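Local atomic coordinates of putative cytochrome P450 120 (Synechocystis sp., PDB entry 2VE3), a protein that probably works as a haem-dependent monooxygenase of the cytochrome P450 family and binds retinoic acid. Residues L117-L121 and T294-K299; L263-C267 and F404-I409; H273-R279 and F362-R366. All coordinates share one frame; numbering follows the deposited sequence.

Contact 1: L117-L121 and T294-K299; sequences LDSYL and TAETLK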
loop_
_atom_site.group_PDB
_atom_site.type_symbol
_atom_site.label_atom_id
_atom_site.label_comp_id
_atom_site.label_asym_id
_atom_site.label_seq_id
_atom_site.Cartn_x
_atom_site.Cartn_y
_atom_site.Cartn_z
ATOM N N LEU A 117 10.520 11.406 10.469
ATOM C CA LEU A 117 9.935 11.690 9.170
ATOM C C LEU A 117 10.375 13.067 8.675
ATOM O O LEU A 117 10.700 13.237 7.499
ATOM C CB LEU A 117 8.411 11.611 9.255
ATOM C CG LEU A 117 7.790 10.261 9.597
ATOM C CD1 LEU A 117 6.292 10.432 9.663
ATOM C CD2 LEU A 117 8.172 9.170 8.593
ATOM N N ASP A 118 10.389 14.040 9.589
ATOM C CA ASP A 118 10.865 15.388 9.296
ATOM C C ASP A 118 12.295 15.352 8.750
ATOM O O ASP A 118 12.627 16.084 7.817
ATOM C CB ASP A 118 10.783 16.265 10.549
ATOM C CG ASP A 118 9.344 16.641 10.930
ATOM O OD1 ASP A 118 8.377 16.054 10.394
ATOM O OD2 ASP A 118 9.182 17.538 11.788
ATOM N N SER A 119 13.125 14.471 9.310
ATOM C CA SER A 119 14.507 14.308 8.852
ATOM C C SER A 119 14.647 13.587 7.515
ATOM O O SER A 119 15.709 13.653 6.893
ATOM C CB SER A 119 15.375 13.623 9.925
ATOM O OG SER A 119 14.996 12.277 10.147
ATOM N N TYR A 120 13.591 12.904 7.068
ATOM C CA TYR A 120 13.600 12.233 5.757
ATOM C C TYR A 120 13.497 13.220 4.586
ATOM O O TYR A 120 13.942 12.928 3.475
ATOM C CB TYR A 120 12.462 11.210 5.655
ATOM C CG TYR A 120 12.674 9.890 6.379
ATOM C CD1 TYR A 120 13.955 9.390 6.626
ATOM C CD2 TYR A 120 11.580 9.110 6.772
ATOM C CE1 TYR A 120 14.144 8.159 7.275
ATOM C CE2 TYR A 120 11.754 7.880 7.416
ATOM C CZ TYR A 120 13.037 7.412 7.667
ATOM O OH TYR A 120 13.220 6.200 8.297
ATOM N N LEU A 121 12.919 14.386 4.848
ATOM C CA LEU A 121 12.548 15.343 3.792
ATOM C C LEU A 121 13.606 15.765 2.761
ATOM O O LEU A 121 13.346 15.644 1.556
ATOM C CB LEU A 121 11.892 16.587 4.387
ATOM C CG LEU A 121 10.413 16.442 4.694
ATOM C CD1 LEU A 121 9.820 17.822 4.790
ATOM C CD2 LEU A 121 9.757 15.657 3.573
ATOM N N THR A 294 9.956 23.119 3.999
ATOM C CA THR A 294 10.197 22.380 5.244
ATOM C C THR A 294 9.038 21.471 5.625
ATOM O O THR A 294 7.965 21.537 5.036
ATOM C CB THR A 294 10.457 23.331 6.435
ATOM O OG1 THR A 294 9.754 24.559 6.228
ATOM C CG2 THR A 294 11.944 23.613 6.588
ATOM N N ALA A 295 9.270 20.631 6.630
ATOM C CA ALA A 295 8.245 19.759 7.189
ATOM C C ALA A 295 7.061 20.541 7.758
ATOM O O ALA A 295 5.928 20.060 7.735
ATOM C CB ALA A 295 8.853 18.860 8.256
ATOM N N GLU A 296 7.325 21.740 8.269
ATOM C CA GLU A 296 6.264 22.568 8.835
ATOM C C GLU A 296 5.453 23.260 7.727
ATOM O O GLU A 296 4.296 23.620 7.935
ATOM C CB GLU A 296 6.822 23.581 9.857
ATOM C CG GLU A 296 7.875 23.013 10.861
ATOM C CD GLU A 296 7.458 21.692 11.540
ATOM O OE1 GLU A 296 7.922 20.614 11.086
ATOM O OE2 GLU A 296 6.666 21.727 12.515
ATOM N N THR A 297 6.061 23.427 6.551
ATOM C CA THR A 297 5.374 23.975 5.378
ATOM C C THR A 297 4.285 23.031 4.836
ATOM O O THR A 297 3.158 23.462 4.547
ATOM C CB THR A 297 6.384 24.345 4.272
ATOM O OG1 THR A 297 7.172 25.463 4.715
ATOM C CG2 THR A 297 5.676 24.708 2.961
ATOM N N LEU A 298 4.626 21.753 4.707
ATOM C CA LEU A 298 3.677 20.716 4.286
ATOM C C LEU A 298 2.526 20.501 5.277
ATOM O O LEU A 298 1.484 19.948 4.917
ATOM C CB LEU A 298 4.412 19.390 4.068
ATOM C CG LEU A 298 5.526 19.319 3.020
ATOM C CD1 LEU A 298 6.352 18.054 3.214
ATOM C CD2 LEU A 298 4.984 19.407 1.592
ATOM N N LYS A 299 2.727 20.925 6.528
ATOM C CA LYS A 299 1.667 20.875 7.548
ATOM C C LYS A 299 0.695 22.050 7.450
ATOM O O LYS A 299 -0.248 22.149 8.234
ATOM C CB LYS A 299 2.265 20.810 8.955
ATOM C CG LYS A 299 2.718 19.431 9.373
ATOM C CD LYS A 299 3.747 19.530 10.478
ATOM C CE LYS A 299 4.234 18.158 10.935
ATOM N NZ LYS A 299 4.982 17.448 9.872
#
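The D118 carboxylate lies with one face against the methyl of A295, whose CB stands 3.5 Å from D118 CG. Toward that same side, out of the plane, comes E296, with its OE1 3.4 Å from D118 OD2; both are acceptors, and the two carboxylate planes are turned 66° apart. K299 approaches the other oxygen, its NZ making a long salt bridge of 3.7 Å to D118 OD1. The lysine chain runs extended until a final bend at chi4 (66°) brings the ammonium round.

Next to these charged groups, L121 pushes CD1 onto the start of the short helix 295-298, 3.4 Å from A295 N, and meets L298 tip to tip, CD1 to CD1 at 3.8 Å. L121 also rests on L399 and L403, and L298 on T406, so both leucines pack on helix 394-411. The contact thus joins the turn between P450 helices C and D to the connection between J and K.

The nearness of two acids would tend to raise the proton affinity of one, an effect K299 probably offsets in part; long, and made by an exposed lysine that also touches a crystal neighbour, the ion pair is probably a modest restraint beside the leucine packing.

Contact 2: L263-C267 and F404-I409; sequences LSSFC and FATRLI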
loop_
_atom_site.group_PDB
_atom_site.type_symbol
_atom_site.label_atom_id
_atom_site.label_comp_id
_atom_site.label_asym_id
_atom_site.label_seq_id
_atom_site.Cartn_x
_atom_site.Cartn_y
_atom_site.Cartn_z
ATOM N N LEU A 263 0.551 7.434 -6.129
ATOM C CA LEU A 263 1.024 8.572 -6.943
ATOM C C LEU A 263 0.595 8.512 -8.395
ATOM O O LEU A 263 0.394 9.568 -8.983
ATOM C CB LEU A 263 2.545 8.751 -6.871
ATOM C CG LEU A 263 3.251 8.823 -5.515
ATOM C CD1 LEU A 263 4.729 9.087 -5.776
ATOM C CD2 LEU A 263 2.658 9.867 -4.558
ATOM N N SER A 264 0.502 7.313 -8.994
ATOM C CA SER A 264 -0.126 7.193 -10.317
ATOM C C SER A 264 -1.594 7.595 -10.231
ATOM O O SER A 264 -2.095 8.271 -11.134
ATOM C CB SER A 264 -0.003 5.798 -10.949
ATOM O OG SER A 264 -0.401 4.772 -10.058
ATOM N N SER A 265 -2.267 7.182 -9.153
ATOM C CA SER A 265 -3.662 7.589 -8.907
ATOM C C SER A 265 -3.801 9.100 -8.820
ATOM O O SER A 265 -4.698 9.653 -9.433
ATOM C CB SER A 265 -4.236 6.942 -7.653
ATOM O OG SER A 265 -4.225 5.529 -7.785
ATOM N N PHE A 266 -2.914 9.751 -8.060
ATOM C CA PHE A 266 -2.905 11.220 -7.927
ATOM C C PHE A 266 -2.644 11.898 -9.272
ATOM O O PHE A 266 -3.231 12.944 -9.594
ATOM C CB PHE A 266 -1.841 11.672 -6.909
ATOM C CG PHE A 266 -1.699 13.169 -6.798
ATOM C CD1 PHE A 266 -2.480 13.891 -5.893
ATOM C CD2 PHE A 266 -0.805 13.860 -7.618
ATOM C CE1 PHE A 266 -2.370 15.270 -5.803
ATOM C CE2 PHE A 266 -0.698 15.263 -7.544
ATOM C CZ PHE A 266 -1.483 15.957 -6.625
ATOM N N CYS A 267 -1.730 11.317 -10.041
ATOM C CA CYS A 267 -1.403 11.847 -11.361
ATOM C C CYS A 267 -2.560 11.611 -12.316
ATOM O O CYS A 267 -2.865 12.461 -13.147
ATOM C CB CYS A 267 -0.132 11.201 -11.918
ATOM S SG CYS A 267 1.353 11.610 -11.042
ATOM N N PHE A 404 5.377 15.117 -3.047
ATOM C CA PHE A 404 5.292 14.912 -4.501
ATOM C C PHE A 404 4.188 15.766 -5.128
ATOM O O PHE A 404 4.390 16.400 -6.155
ATOM C CB PHE A 404 5.033 13.440 -4.840
ATOM C CG PHE A 404 4.858 13.183 -6.304
ATOM C CD1 PHE A 404 5.958 12.931 -7.112
ATOM C CD2 PHE A 404 3.597 13.198 -6.881
ATOM C CE1 PHE A 404 5.803 12.690 -8.482
ATOM C CE2 PHE A 404 3.426 12.958 -8.246
ATOM C CZ PHE A 404 4.533 12.699 -9.048
ATOM N N ALA A 405 3.017 15.736 -4.504
ATOM C CA ALA A 405 1.876 16.506 -4.942
ATOM C C ALA A 405 2.269 17.980 -5.020
ATOM O O ALA A 405 1.944 18.663 -6.003
ATOM C CB ALA A 405 0.721 16.312 -3.977
ATOM N N THR A 406 2.997 18.433 -4.000
ATOM C CA THR A 406 3.396 19.826 -3.861
ATOM C C THR A 406 4.385 20.243 -4.941
ATOM O O THR A 406 4.153 21.205 -5.654
ATOM C CB THR A 406 3.948 20.119 -2.428
ATOM O OG1 THR A 406 2.886 20.012 -1.471
ATOM C CG2 THR A 406 4.556 21.518 -2.339
ATOM N N ARG A 407 5.482 19.510 -5.068
ATOM C CA ARG A 407 6.492 19.828 -6.086
ATOM C C ARG A 407 6.002 19.707 -7.522
ATOM O O ARG A 407 6.444 20.462 -8.393
ATOM C CB ARG A 407 7.745 18.989 -5.893
ATOM C CG ARG A 407 8.525 19.333 -4.652
ATOM C CD ARG A 407 8.934 20.789 -4.630
ATOM N NE ARG A 407 10.050 20.986 -3.716
ATOM C CZ ARG A 407 10.494 22.163 -3.287
ATOM N NH1 ARG A 407 9.898 23.287 -3.670
ATOM N NH2 ARG A 407 11.532 22.202 -2.449
ATOM N N LEU A 408 5.103 18.756 -7.773
ATOM C CA LEU A 408 4.572 18.554 -9.112
ATOM C C LEU A 408 3.636 19.693 -9.514
ATOM O O LEU A 408 3.746 20.227 -10.617
ATOM C CB LEU A 408 3.857 17.204 -9.230
ATOM C CG LEU A 408 3.130 16.936 -10.560
ATOM C CD1 LEU A 408 4.080 16.895 -11.748
ATOM C CD2 LEU A 408 2.282 15.664 -10.490
ATOM N N ILE A 409 2.727 20.065 -8.619
ATOM C CA ILE A 409 1.769 21.124 -8.925
ATOM C C ILE A 409 2.415 22.522 -8.978
ATOM O O ILE A 409 2.047 23.347 -9.813
ATOM C CB ILE A 409 0.509 21.047 -8.013
ATOM C CG1 ILE A 409 -0.361 19.873 -8.471
ATOM C CG2 ILE A 409 -0.300 22.358 -8.063
ATOM C CD1 ILE A 409 -1.580 19.588 -7.616
#
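F266 is the knob here: its ring drops among F404, A405, L408 and I409, a knobs-into-holes fit between helix 241-272, the long central helix of the P450 fold, and helix 394-411, the L helix. These belong, with helices 121-137 (D) and 143-159 (E), to the four-helix bundle at the core of the P450 fold. The two short segments run in the same general direction, 37° apart, with axes 11.4 Å from each other, a wide spacing that the two phenylalanines fill.

The tight part is the far end of the F266 ring. With CG anti to the backbone N (chi1 176°), the ring reaches across toward helix 394-411, and its CZ comes within 3.5 Å of A405 CB. Methyl CD1 of I409 sits at the ring edge, 3.8 Å from F266 CZ. L308 of helix 302-314, the K helix, also touches F266.

The looser part lies around F404, and it is loose without being wet, for every touching residue is buried. L263 lays CD1 over one face of the F404 ring, toward its rim, at 4.1 Å from F404 CG, while the two rings come no closer than 4.4 Å, from F266 CD2 to F404 CE2. M150 and T151 of helix E back L263, W135 of helix D touches F404, and W143 of helix E reaches both C267 and L408.

At the edge of the F404 ring comes the sulfur of C267, a Cys sulfur-aromatic contact 78° off the ring normal, with C267 SG 3.7 Å from F404 CE2 and 4.2 Å from L408 CD2.

Contact 3: H273-R279 and F362-R366; sequences HSDIRER and FDPER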
loop_
_atom_site.group_PDB
_atom_site.type_symbol
_atom_site.label_atom_id
_atom_site.label_comp_id
_atom_site.label_asym_id
_atom_site.label_seq_id
_atom_site.Cartn_x
_atom_site.Cartn_y
_atom_site.Cartn_z
ATOM N N HIS A 273 -8.897 16.453 -13.317
ATOM C CA HIS A 273 -9.667 17.469 -12.581
ATOM C C HIS A 273 -8.790 18.679 -12.335
ATOM O O HIS A 273 -8.279 18.877 -11.226
ATOM C CB HIS A 273 -10.168 16.927 -11.237
ATOM C CG HIS A 273 -11.059 15.730 -11.352
ATOM N ND1 HIS A 273 -12.432 15.808 -11.238
ATOM C CD2 HIS A 273 -10.768 14.424 -11.561
ATOM C CE1 HIS A 273 -12.948 14.598 -11.373
ATOM N NE2 HIS A 273 -11.959 13.741 -11.582
ATOM N N SER A 274 -8.600 19.463 -13.396
ATOM C CA SER A 274 -7.725 20.625 -13.392
ATOM C C SER A 274 -8.195 21.785 -12.491
ATOM O O SER A 274 -7.447 22.734 -12.241
ATOM C CB SER A 274 -7.563 21.114 -14.831
ATOM O OG SER A 274 -8.823 21.519 -15.363
ATOM N N ASP A 275 -9.448 21.737 -12.072
ATOM C CA ASP A 275 -10.015 22.727 -11.180
ATOM C C ASP A 275 -9.548 22.432 -9.774
ATOM O O ASP A 275 -9.234 23.342 -9.025
ATOM C CB ASP A 275 -11.553 22.709 -11.258
ATOM C CG ASP A 275 -12.156 21.319 -10.977
ATOM O OD1 ASP A 275 -11.567 20.281 -11.381
ATOM O OD2 ASP A 275 -13.243 21.268 -10.360
ATOM N N ILE A 276 -9.523 21.150 -9.421
ATOM C CA ILE A 276 -9.004 20.700 -8.132
ATOM C C ILE A 276 -7.499 20.967 -8.062
ATOM O O ILE A 276 -6.988 21.435 -7.042
ATOM C CB ILE A 276 -9.358 19.196 -7.854
ATOM C CG1 ILE A 276 -10.875 19.011 -7.924
ATOM C CG2 ILE A 276 -8.817 18.764 -6.491
ATOM C CD1 ILE A 276 -11.382 17.622 -7.644
ATOM N N ARG A 277 -6.814 20.710 -9.173
ATOM C CA ARG A 277 -5.390 20.989 -9.321
ATOM C C ARG A 277 -5.054 22.461 -9.025
ATOM O O ARG A 277 -4.069 22.754 -8.333
ATOM C CB ARG A 277 -4.958 20.603 -10.743
ATOM C CG ARG A 277 -3.461 20.670 -11.039
ATOM C CD ARG A 277 -3.178 19.803 -12.244
ATOM N NE ARG A 277 -3.111 20.527 -13.510
ATOM C CZ ARG A 277 -3.508 20.041 -14.686
ATOM N NH1 ARG A 277 -4.061 18.844 -14.771
ATOM N NH2 ARG A 277 -3.395 20.776 -15.779
ATOM N N GLU A 278 -5.873 23.373 -9.549
ATOM C CA GLU A 278 -5.682 24.808 -9.333
ATOM C C GLU A 278 -5.913 25.248 -7.884
ATOM O O GLU A 278 -5.223 26.127 -7.395
ATOM C CB GLU A 278 -6.607 25.617 -10.242
ATOM C CG GLU A 278 -6.185 25.668 -11.688
ATOM C CD GLU A 278 -4.996 26.586 -11.935
ATOM O OE1 GLU A 278 -4.625 27.374 -11.025
ATOM O OE2 GLU A 278 -4.433 26.509 -13.049
ATOM N N ARG A 279 -6.909 24.664 -7.221
ATOM C CA ARG A 279 -7.183 24.976 -5.824
ATOM C C ARG A 279 -6.032 24.565 -4.913
ATOM O O ARG A 279 -5.758 25.240 -3.919
ATOM C CB ARG A 279 -8.477 24.320 -5.349
ATOM C CG ARG A 279 -9.751 24.788 -6.067
ATOM C CD ARG A 279 -11.002 24.337 -5.314
ATOM N NE ARG A 279 -10.966 24.759 -3.911
ATOM C CZ ARG A 279 -11.710 24.244 -2.933
ATOM N NH1 ARG A 279 -12.565 23.253 -3.184
ATOM N NH2 ARG A 279 -11.592 24.723 -1.689
ATOM N N PHE A 362 -14.823 11.717 -8.069
ATOM C CA PHE A 362 -13.699 12.257 -7.328
ATOM C C PHE A 362 -14.092 13.604 -6.724
ATOM O O PHE A 362 -14.173 14.612 -7.435
ATOM C CB PHE A 362 -12.483 12.382 -8.258
ATOM C CG PHE A 362 -11.255 12.932 -7.600
ATOM C CD1 PHE A 362 -10.562 12.189 -6.648
ATOM C CD2 PHE A 362 -10.774 14.187 -7.943
ATOM C CE1 PHE A 362 -9.430 12.693 -6.029
ATOM C CE2 PHE A 362 -9.633 14.707 -7.317
ATOM C CZ PHE A 362 -8.953 13.947 -6.365
ATOM N N ASP A 363 -14.334 13.618 -5.414
ATOM C CA ASP A 363 -14.776 14.832 -4.714
ATOM C C ASP A 363 -14.116 15.032 -3.336
ATOM O O ASP A 363 -14.560 14.467 -2.352
ATOM C CB ASP A 363 -16.308 14.819 -4.582
ATOM C CG ASP A 363 -16.848 15.995 -3.783
ATOM O OD1 ASP A 363 -16.229 17.103 -3.785
ATOM O OD2 ASP A 363 -17.910 15.792 -3.146
ATOM N N PRO A 364 -13.021 15.799 -3.282
ATOM C CA PRO A 364 -12.339 16.216 -2.062
ATOM C C PRO A 364 -13.232 16.833 -0.950
ATOM O O PRO A 364 -12.909 16.696 0.234
ATOM C CB PRO A 364 -11.334 17.232 -2.581
ATOM C CG PRO A 364 -10.985 16.705 -3.931
ATOM C CD PRO A 364 -12.307 16.270 -4.476
ATOM N N GLU A 365 -14.330 17.486 -1.341
ATOM C CA GLU A 365 -15.270 18.124 -0.411
ATOM C C GLU A 365 -15.961 17.152 0.543
ATOM O O GLU A 365 -16.675 17.585 1.424
ATOM C CB GLU A 365 -16.351 18.928 -1.162
ATOM C CG GLU A 365 -15.824 19.974 -2.129
ATOM C CD GLU A 365 -15.054 21.080 -1.438
ATOM O OE1 GLU A 365 -15.576 21.661 -0.467
ATOM O OE2 GLU A 365 -13.925 21.374 -1.866
ATOM N N ARG A 366 -15.773 15.845 0.355
ATOM C CA ARG A 366 -16.295 14.858 1.295
ATOM C C ARG A 366 -15.525 14.942 2.612
ATOM O O ARG A 366 -16.056 14.604 3.670
ATOM C CB ARG A 366 -16.195 13.427 0.736
ATOM C CG ARG A 366 -16.816 13.166 -0.632
ATOM C CD ARG A 366 -16.451 11.734 -1.096
ATOM N NE ARG A 366 -16.752 11.449 -2.503
ATOM C CZ ARG A 366 -17.934 11.053 -2.970
ATOM N NH1 ARG A 366 -18.968 10.923 -2.153
ATOM N NH2 ARG A 366 -18.097 10.810 -4.266
HETATM O O HOH W 1 -13.444 23.700 0.652
#
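The start of helix 274-285, the P450 J helix, packs on the meander segment 362-366 through H273 and I276, which both meet F362. H273, at the N-cap position, offers a face of its imidazole to the edge of the F362 ring. It is a tilted edge-to-face pair, planes 53° apart and centroids 5.0 Å apart, in which F362 CD2 sits 3.6 Å above the imidazole plane, over its centre. One helical turn on, I276 sends its extended end into the angle between phenylalanine and proline: CD1 lies 3.4 Å from F362 CE2 and 3.6 Å from P364 CD. L270 and V307 also touch I276, closing this apolar side against helices 241-272 and 302-314.

Residues P364, E365 and R366 open the PERF motif of the family. R366 takes no part in the contact with the J helix; its NE makes a salt bridge with E310, close to R313, the glutamate and arginine of the ExxR motif in the K helix; this is the Glu-Arg-Arg triad known from P450s. D363 shapes the turn leading in, its OD1 accepting from E365 N in an Asx turn.

The E365 side chain bends at chi2, and its end meets R279 at the surface. The arginine, bent at chi3 (54°), presents the edge of its guanidinium, and NH1 donates to E365 OE2 at 2.7 Å on the syn side, 35° out of the carboxylate plane. A water closes the ring beside this salt bridge, accepting from R279 NH2 at 3.2 Å and donating to E365 OE1 at 3.2 Å.

In the fold
Along the chain the segments come in the order 117-121, 263-267, 273-279, 294-299, 362-366, 404-409, so contact 3 is nested inside the loop closed by contact 2, while contact 1 crosses both. Contact 2 is the near neighbour of both others: its centre is about 17 Å from that of contact 1 and about 13 Å from that of contact 3, whereas the centres of contacts 1 and 3 are about 24 Å apart. It touches both neighbours, through L298 with T406 and through I409 with R277. Helix 394-411 packs against both leucines of contact 1 and forms half of contact 2; helix 302-314 borders contacts 2 and 3. Together they tie the helical core near the haem to two peripheral connections.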